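Local coordinates for protein Cas13d (PDB 6IV9) that binds CRISPR RNA as a type VI-D CRISPR effector and uses its two HEPN domains in maturing that RNA and cleaving target RNA, at residues K331-I334 with E335-V339; F432-T435 with D436-E440; Y852-V855 with M856-I860. The protein carries 2 engineered substitutions. All coordinates share one frame; numbering follows the deposited sequence.

Interaction 1. Residues K331-I334 with E335-V339; sequences KDFI and EGNKV. With nucleotides of chain B.
The junction between the short, weakly bonded helix 333-336 and helix 338-347 is a tight turn that lies against the bound RNA, and here Asn337 folds back over one face of the Phe333 ring. The amide nitrogen ND2 of Asn337 sits 3.3 Å over the middle of the Phe333 ring, with the amide turned 31° from the ring. One N-H of ND2 runs to the backbone oxygen of Phe333 (ND2 to O 2.8 Å, 169° at the hydrogen), almost within the amide plane, and this straight bond fixes the rotation of the carboxamide. With its CG anti to the carbonyl carbon (chi1 -67°), Asn337 offers the other end of the amide to the RNA: the O2' hydroxyl of U43 of chain B donates to OD1 at 2.7 Å, while ND2 donates only weakly to the same O2'. Amide and ribose hydroxyl are thus paired both ways, consistent with recognition of an RNA rather than a DNA sugar. Although Asn337 holds the N-cap position of helix 338-347, its amide is spent on Phe333 O and the ribose and makes no capping bond. The turn is carried by the backbone instead, where Gly336 N bonds to Asp332 O at 2.9 Å and Asn337 N reaches Ile334 O at 3.1 Å. The backbone O of Gly336 lies 3.3 Å from C4' of A44 of chain B. Away from the nucleotides, Lys338 NZ forms a salt bridge with Glu335 OE2 (2.9 Å), coming from above the carboxylate plane, and bonds also to the backbone oxygens of Gly474 and Ala476. Glu482 takes the backbone N-H groups of Phe333 and Ile334, and helix 353-366 packs alongside, Tyr361 meeting the Phe333 ring edge-to-face and Ile357 touching Ile334.

Interaction 2. Residues F432-T435 with D436-E440; sequences FSMT and DDEKE. With nucleotides of chain B.
With OG1 of Thr435 set between its own backbone N and carbonyl carbon (chi1 72°), and CG of Glu438 turned anti to its carbonyl carbon (chi1 -84°), the two side chains run nearly perpendicular at the start of helix 436-464. Thr435 is the N-cap of that helix: its OG1 accepts the backbone N-H of Glu438 at 3.1 Å, satisfying an amide of the first turn that has no earlier helical carbonyl to use. Thr435 O begins the regular bonding, taking Lys439 N at 3.1 Å. Glu438, three residues past the cap, answers in the reverse direction but one residue further back than in a classical capping box. Its extended chain runs past OG1 of Thr435, with CG 3.4 Å from that oxygen, and OE2 receives the backbone N-H of Met434 at 3.0 Å in a nearly straight bond (173°) that arrives from above the carboxylate plane. This bond ties the loop after helix 420-432 to the first turn, where Ser433 lays its CB 4.0 Å from CB of Glu438 and bonds through OG to Leu430 O. Thr435 N, by contrast, is buried with no partner. Were Thr435 replaced by alanine, the N-H of Glu438 would probably lose its capping oxygen, and the Glu438 chain the hydroxyl and methyl it packs against. The Met434 side chain leads away from this helix start and packs on Ser54 and Ala57 of helix 54-58. On the RNA side Lys439 leaves the same turn, its chain bending at the third torsion, and NZ reaches between successive phosphates of the bound RNA, donating to OP1 of U31 of chain B at 3.1 Å and to OP2 of C32 of chain B at 3.2 Å.

Interaction 3. Residues Y852-V855 with M856-I860; sequences YHYV and MQRCI
Arg858 NH1 is held by two groups: it donates to the hydroxyl OH of Tyr854 at 2.9 Å (153° at the hydrogen) and forms a salt bridge with Asp841. The tyrosine oxygen lies almost in the guanidinium plane, at its edge, while ring and guanidinium stand 82° apart. Nearer the backbone the arginine chain lies alongside the ring, and its CG makes a CH-pi contact over one face of Tyr854, 3.9 Å from the ring centroid. The bends at chi2 and chi3 let the chain follow the ring and then deliver NH1 to its hydroxyl. These are residues four apart in helix 848-861, where backbone bonds such as Met856 N to Tyr852 O (2.8 Å) keep regular alpha-helical spacing. That helix belongs to the C-terminal region, probably the second HEPN domain. On another flank Met856 runs alongside Tyr852 in the same direction, its methyl CE 3.7 Å from the Tyr852 ring atom CZ; the Tyr852 hydroxyl itself bonds to Asn742. CG of Met856 is anti to its backbone N (chi1 177°), and two further bends bring the methyl CE against the hydroxyl end of the ring, with helices 816-827 and 830-833 packing against this methionine. A third pair is linked through water: one molecule bonds to His853 ND1 at 2.8 Å and accepts from Gln857 NE2 at 3.0 Å. Beyond the helix, His853 NE2 bonds to Tyr745 OH, and Gln857 OE1 accepts from the backbone N of Thr886.

In the fold
Interactions 1 and 2 both place side chains of helix-start regions on the bound CRISPR RNA, yet at different points along it: their centres are about 41 Å apart and their nearest atoms about 29 Å, with the first meeting a ribose hydroxyl and the second holding phosphates. Interaction 3 stands apart from this RNA-holding pair, its nearest atom about 12 Å from the nucleic acid. Its centre is about 53 Å from that of interaction 1, across the centre of the chain, and about 42 Å from that of interaction 2. It belongs instead to the packing of the C-terminal helices, probably those of the second HEPN domain.

Interaction 1. Residues K331-I334 with E335-V339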
# COMPACT_ATOMS: atom_id res chain seq x y z
N LYS A 331 -0.94 8.00 -27.22
CA LYS A 331 -1.48 8.54 -28.49
C LYS A 331 -1.39 10.06 -28.50
O LYS A 331 -1.98 10.68 -27.65
CB LYS A 331 -2.92 8.07 -28.66
CG LYS A 331 -3.38 7.90 -30.10
CD LYS A 331 -4.88 7.95 -30.24
CE LYS A 331 -5.33 8.45 -31.60
NZ LYS A 331 -6.62 9.17 -31.51
N ASP A 332 -0.67 10.62 -29.46
CA ASP A 332 -0.57 12.09 -29.58
C ASP A 332 -0.11 12.70 -28.25
O ASP A 332 -0.69 13.68 -27.83
CB ASP A 332 -1.88 12.67 -30.13
CG ASP A 332 -2.18 12.20 -31.54
OD1 ASP A 332 -1.26 12.20 -32.36
OD2 ASP A 332 -3.31 11.80 -31.79
N PHE A 333 0.94 12.16 -27.67
CA PHE A 333 1.45 12.67 -26.38
C PHE A 333 1.90 14.12 -26.50
O PHE A 333 1.64 14.90 -25.61
CB PHE A 333 2.61 11.80 -25.90
CG PHE A 333 3.25 12.29 -24.64
CD1 PHE A 333 4.28 13.21 -24.68
CD2 PHE A 333 2.82 11.84 -23.40
CE1 PHE A 333 4.88 13.67 -23.53
CE2 PHE A 333 3.43 12.29 -22.25
CZ PHE A 333 4.45 13.20 -22.31
N ILE A 334 2.59 14.47 -27.58
CA ILE A 334 3.10 15.86 -27.70
C ILE A 334 1.92 16.84 -27.77
O ILE A 334 1.94 17.82 -27.05
CB ILE A 334 4.04 15.99 -28.90
CG1 ILE A 334 5.21 15.02 -28.78
CG2 ILE A 334 4.52 17.42 -29.03
CD1 ILE A 334 6.17 15.07 -29.94
N GLU A 335 0.94 16.57 -28.61
CA GLU A 335 -0.23 17.47 -28.72
C GLU A 335 -0.97 17.50 -27.38
O GLU A 335 -1.40 18.54 -26.98
CB GLU A 335 -1.14 16.99 -29.85
CG GLU A 335 -2.36 17.84 -30.04
CD GLU A 335 -2.11 19.22 -30.63
OE1 GLU A 335 -0.99 19.48 -31.05
OE2 GLU A 335 -3.05 20.01 -30.65
N GLY A 336 -1.06 16.36 -26.71
CA GLY A 336 -1.74 16.26 -25.41
C GLY A 336 -1.02 17.05 -24.33
O GLY A 336 -1.64 17.32 -23.32
N ASN A 337 0.26 17.31 -24.51
CA ASN A 337 1.10 18.00 -23.50
C ASN A 337 1.70 19.28 -24.07
O ASN A 337 2.68 19.74 -23.54
CB ASN A 337 2.16 17.04 -22.96
CG ASN A 337 1.54 15.92 -22.16
OD1 ASN A 337 1.31 16.07 -20.99
ND2 ASN A 337 1.24 14.82 -22.80
N LYS A 338 1.06 19.84 -25.09
CA LYS A 338 1.59 21.00 -25.85
C LYS A 338 1.77 22.24 -24.97
O LYS A 338 2.66 22.98 -25.23
CB LYS A 338 0.70 21.32 -27.05
CG LYS A 338 -0.72 21.71 -26.73
CD LYS A 338 -1.66 21.63 -27.89
CE LYS A 338 -1.45 22.76 -28.87
NZ LYS A 338 -2.46 22.73 -29.94
N VAL A 339 0.89 22.48 -24.02
CA VAL A 339 1.08 23.72 -23.24
C VAL A 339 2.40 23.69 -22.48
O VAL A 339 3.18 24.59 -22.62
CB VAL A 339 -0.09 23.89 -22.27
CG1 VAL A 339 0.16 25.03 -21.33
CG2 VAL A 339 -1.42 24.02 -22.98
P U B 43 0.44 12.53 -13.39
OP1 U B 43 1.37 11.40 -13.03
OP2 U B 43 0.76 13.89 -12.96
O5' U B 43 0.36 12.44 -14.98
C5' U B 43 -0.54 13.27 -15.72
C4' U B 43 -0.11 13.30 -17.18
O4' U B 43 -0.35 11.97 -17.68
C3' U B 43 -0.95 14.21 -18.09
O3' U B 43 -0.32 15.48 -18.06
C2' U B 43 -0.85 13.49 -19.44
O2' U B 43 0.46 13.73 -19.91
C1' U B 43 -0.89 12.02 -19.00
N1 U B 43 -2.25 11.45 -18.98
C2 U B 43 -2.89 11.25 -20.18
O2 U B 43 -2.36 11.47 -21.25
N3 U B 43 -4.16 10.76 -20.08
C4 U B 43 -4.85 10.46 -18.94
O4 U B 43 -5.99 10.02 -19.02
C5 U B 43 -4.13 10.69 -17.73
C6 U B 43 -2.88 11.17 -17.79
P A B 44 -1.06 16.81 -17.50
OP1 A B 44 -0.01 17.84 -17.38
OP2 A B 44 -1.78 16.43 -16.24
O5' A B 44 -2.21 17.03 -18.59
C5' A B 44 -1.86 17.68 -19.86
C4' A B 44 -3.09 18.23 -20.55
O4' A B 44 -3.98 17.15 -20.95
C3' A B 44 -3.92 19.14 -19.65
O3' A B 44 -4.52 20.20 -20.40
C2' A B 44 -4.96 18.18 -19.10
O2' A B 44 -6.16 18.79 -18.73
C1' A B 44 -5.23 17.32 -20.31
N9 A B 44 -5.72 15.99 -19.96
C8 A B 44 -5.28 15.12 -18.99
N7 A B 44 -5.92 13.97 -18.98
C5 A B 44 -6.83 14.10 -20.02
C6 A B 44 -7.78 13.23 -20.55
N6 A B 44 -8.00 12.01 -20.06
N1 A B 44 -8.52 13.65 -21.60
C2 A B 44 -8.29 14.88 -22.09
N3 A B 44 -7.41 15.79 -21.69
C4 A B 44 -6.70 15.33 -20.64

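Interaction 2. Residues F432-T435 with D436-E440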
# COMPACT_ATOMS: atom_id res chain seq x y z
N PHE A 432 25.09 11.09 4.67
CA PHE A 432 25.95 11.47 5.82
C PHE A 432 25.13 12.04 6.97
O PHE A 432 25.58 11.98 8.08
CB PHE A 432 27.03 12.46 5.38
CG PHE A 432 28.15 11.82 4.60
CD1 PHE A 432 28.17 10.46 4.38
CD2 PHE A 432 29.18 12.59 4.10
CE1 PHE A 432 29.20 9.88 3.67
CE2 PHE A 432 30.21 12.00 3.40
CZ PHE A 432 30.21 10.65 3.18
N SER A 433 23.96 12.59 6.68
CA SER A 433 23.16 13.25 7.74
C SER A 433 22.78 12.26 8.84
O SER A 433 22.49 11.13 8.53
CB SER A 433 21.98 13.97 7.18
OG SER A 433 21.04 13.07 6.67
N MET A 434 22.82 12.69 10.09
CA MET A 434 22.54 11.77 11.21
C MET A 434 21.18 12.04 11.85
O MET A 434 20.78 11.25 12.66
CB MET A 434 23.63 11.89 12.28
CG MET A 434 24.96 11.42 11.79
SD MET A 434 24.92 9.66 11.57
CE MET A 434 24.76 9.11 13.26
N THR A 435 20.54 13.14 11.50
CA THR A 435 19.23 13.47 12.11
C THR A 435 18.30 14.09 11.08
O THR A 435 18.78 14.56 10.07
CB THR A 435 19.38 14.44 13.28
OG1 THR A 435 19.72 15.69 12.71
CG2 THR A 435 20.45 14.04 14.27
N ASP A 436 17.01 14.08 11.39
CA ASP A 436 15.95 14.65 10.53
C ASP A 436 16.22 16.14 10.37
O ASP A 436 16.09 16.62 9.27
CB ASP A 436 14.56 14.38 11.11
CG ASP A 436 14.06 12.96 10.90
OD1 ASP A 436 14.79 12.15 10.31
OD2 ASP A 436 12.93 12.67 11.32
N ASP A 437 16.60 16.82 11.44
CA ASP A 437 16.86 18.28 11.37
C ASP A 437 18.02 18.56 10.42
O ASP A 437 17.93 19.51 9.65
CB ASP A 437 17.10 18.87 12.76
CG ASP A 437 15.82 19.09 13.54
OD1 ASP A 437 14.83 18.38 13.27
OD2 ASP A 437 15.81 19.96 14.43
N GLU A 438 19.07 17.75 10.48
CA GLU A 438 20.22 17.93 9.57
C GLU A 438 19.74 17.73 8.13
O GLU A 438 20.13 18.49 7.28
CB GLU A 438 21.29 16.90 9.85
CG GLU A 438 22.21 17.31 10.97
CD GLU A 438 23.16 16.23 11.42
OE1 GLU A 438 23.37 16.13 12.63
OE2 GLU A 438 23.69 15.51 10.57
N LYS A 439 18.91 16.73 7.90
CA LYS A 439 18.42 16.44 6.54
C LYS A 439 17.61 17.63 6.02
O LYS A 439 17.83 18.02 4.90
CB LYS A 439 17.59 15.16 6.54
CG LYS A 439 17.14 14.71 5.17
CD LYS A 439 16.23 13.53 5.24
CE LYS A 439 16.99 12.24 5.30
NZ LYS A 439 16.06 11.10 5.44
N GLU A 440 16.74 18.20 6.85
CA GLU A 440 15.94 19.37 6.42
C GLU A 440 16.88 20.52 6.07
O GLU A 440 16.63 21.19 5.09
CB GLU A 440 14.97 19.78 7.53
CG GLU A 440 13.86 18.79 7.74
CD GLU A 440 13.19 18.33 6.46
OE1 GLU A 440 12.36 19.08 5.94
OE2 GLU A 440 13.51 17.22 6.00
P U B 31 17.93 7.66 5.41
OP1 U B 31 17.96 8.83 6.27
OP2 U B 31 16.75 6.79 5.14
O5' U B 31 18.26 8.13 3.93
C5' U B 31 19.34 9.07 3.73
C4' U B 31 19.54 9.22 2.25
O4' U B 31 20.03 7.98 1.71
C3' U B 31 18.31 9.49 1.38
O3' U B 31 17.87 10.85 1.49
C2' U B 31 18.84 9.13 -0.00
O2' U B 31 19.67 10.14 -0.51
C1' U B 31 19.68 7.91 0.33
N1 U B 31 18.88 6.71 0.15
C2 U B 31 18.76 6.24 -1.13
O2 U B 31 19.27 6.79 -2.09
N3 U B 31 18.00 5.11 -1.24
C4 U B 31 17.36 4.43 -0.22
O4 U B 31 16.67 3.44 -0.48
C5 U B 31 17.54 4.99 1.07
C6 U B 31 18.27 6.09 1.20
P C B 32 16.35 11.21 1.40
OP1 C B 32 16.17 12.70 1.39
OP2 C B 32 15.63 10.42 2.39
O5' C B 32 16.09 10.69 -0.07
C5' C B 32 14.81 10.28 -0.56
C4' C B 32 14.99 9.59 -1.87
O4' C B 32 15.69 8.35 -1.65
C3' C B 32 13.70 9.18 -2.53
O3' C B 32 13.16 10.25 -3.30
C2' C B 32 14.14 8.03 -3.40
O2' C B 32 14.74 8.44 -4.61
C1' C B 32 15.14 7.34 -2.49
N1 C B 32 14.53 6.30 -1.63
C2 C B 32 14.07 5.13 -2.23
O2 C B 32 14.13 5.02 -3.46
N3 C B 32 13.56 4.15 -1.45
C4 C B 32 13.52 4.30 -0.13
N4 C B 32 13.03 3.29 0.60
C5 C B 32 14.06 5.45 0.52
C6 C B 32 14.54 6.42 -0.27

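Interaction 3. Residues Y852-V855 with M856-I860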
# COMPACT_ATOMS: atom_id res chain seq x y z
N TYR A 852 -10.67 -0.72 17.23
CA TYR A 852 -10.65 -2.01 16.52
C TYR A 852 -10.82 -3.17 17.50
O TYR A 852 -11.62 -4.03 17.26
CB TYR A 852 -9.29 -2.14 15.84
CG TYR A 852 -9.06 -3.44 15.13
CD1 TYR A 852 -9.41 -3.60 13.80
CD2 TYR A 852 -8.47 -4.51 15.76
CE1 TYR A 852 -9.21 -4.79 13.14
CE2 TYR A 852 -8.26 -5.70 15.11
CZ TYR A 852 -8.63 -5.85 13.80
OH TYR A 852 -8.41 -7.02 13.17
N HIS A 853 -10.05 -3.16 18.57
CA HIS A 853 -10.13 -4.26 19.57
C HIS A 853 -11.49 -4.29 20.27
O HIS A 853 -11.98 -5.37 20.54
CB HIS A 853 -8.88 -4.28 20.43
CG HIS A 853 -7.71 -4.81 19.68
ND1 HIS A 853 -7.66 -6.10 19.24
CD2 HIS A 853 -6.60 -4.22 19.22
CE1 HIS A 853 -6.55 -6.28 18.58
NE2 HIS A 853 -5.90 -5.16 18.55
N TYR A 854 -12.07 -3.14 20.58
CA TYR A 854 -13.39 -3.19 21.23
C TYR A 854 -14.41 -3.84 20.29
O TYR A 854 -15.09 -4.74 20.68
CB TYR A 854 -13.86 -1.81 21.67
CG TYR A 854 -15.25 -1.87 22.23
CD1 TYR A 854 -15.46 -2.32 23.52
CD2 TYR A 854 -16.35 -1.58 21.46
CE1 TYR A 854 -16.73 -2.44 24.04
CE2 TYR A 854 -17.64 -1.69 21.96
CZ TYR A 854 -17.82 -2.13 23.25
OH TYR A 854 -19.07 -2.26 23.75
N VAL A 855 -14.46 -3.38 19.05
CA VAL A 855 -15.43 -3.95 18.07
C VAL A 855 -15.11 -5.43 17.86
O VAL A 855 -16.01 -6.22 17.85
CB VAL A 855 -15.40 -3.17 16.75
CG1 VAL A 855 -16.27 -3.81 15.70
CG2 VAL A 855 -15.75 -1.71 16.94
N MET A 856 -13.83 -5.76 17.75
CA MET A 856 -13.46 -7.17 17.52
C MET A 856 -13.93 -8.03 18.69
O MET A 856 -14.47 -9.07 18.45
CB MET A 856 -11.94 -7.31 17.40
CG MET A 856 -11.49 -8.73 17.22
SD MET A 856 -11.96 -9.49 15.67
CE MET A 856 -10.78 -8.73 14.57
N GLN A 857 -13.71 -7.58 19.92
CA GLN A 857 -14.11 -8.35 21.12
C GLN A 857 -15.63 -8.50 21.16
O GLN A 857 -16.09 -9.55 21.53
CB GLN A 857 -13.47 -7.73 22.36
CG GLN A 857 -11.97 -7.93 22.38
CD GLN A 857 -11.22 -7.24 23.49
OE1 GLN A 857 -11.81 -6.75 24.44
NE2 GLN A 857 -9.91 -7.20 23.37
N ARG A 858 -16.37 -7.47 20.79
CA ARG A 858 -17.84 -7.58 20.76
C ARG A 858 -18.25 -8.62 19.71
O ARG A 858 -19.15 -9.37 19.97
CB ARG A 858 -18.47 -6.22 20.47
CG ARG A 858 -18.37 -5.25 21.64
CD ARG A 858 -19.17 -5.69 22.85
NE ARG A 858 -20.53 -6.00 22.50
CZ ARG A 858 -21.51 -5.12 22.47
NH1 ARG A 858 -21.29 -3.86 22.75
NH2 ARG A 858 -22.72 -5.51 22.14
N CYS A 859 -17.60 -8.62 18.55
CA CYS A 859 -17.92 -9.60 17.50
C CYS A 859 -17.58 -11.01 17.98
O CYS A 859 -18.32 -11.91 17.69
CB CYS A 859 -17.11 -9.34 16.23
SG CYS A 859 -17.51 -7.80 15.37
N ILE A 860 -16.45 -11.19 18.64
CA ILE A 860 -16.03 -12.54 19.11
C ILE A 860 -16.99 -13.08 20.17
O ILE A 860 -17.28 -14.26 20.14
CB ILE A 860 -14.59 -12.52 19.66
CG1 ILE A 860 -13.57 -12.11 18.60
CG2 ILE A 860 -14.24 -13.84 20.30
CD1 ILE A 860 -13.22 -13.21 17.67
O HOH W 1 -8.95 -8.16 20.66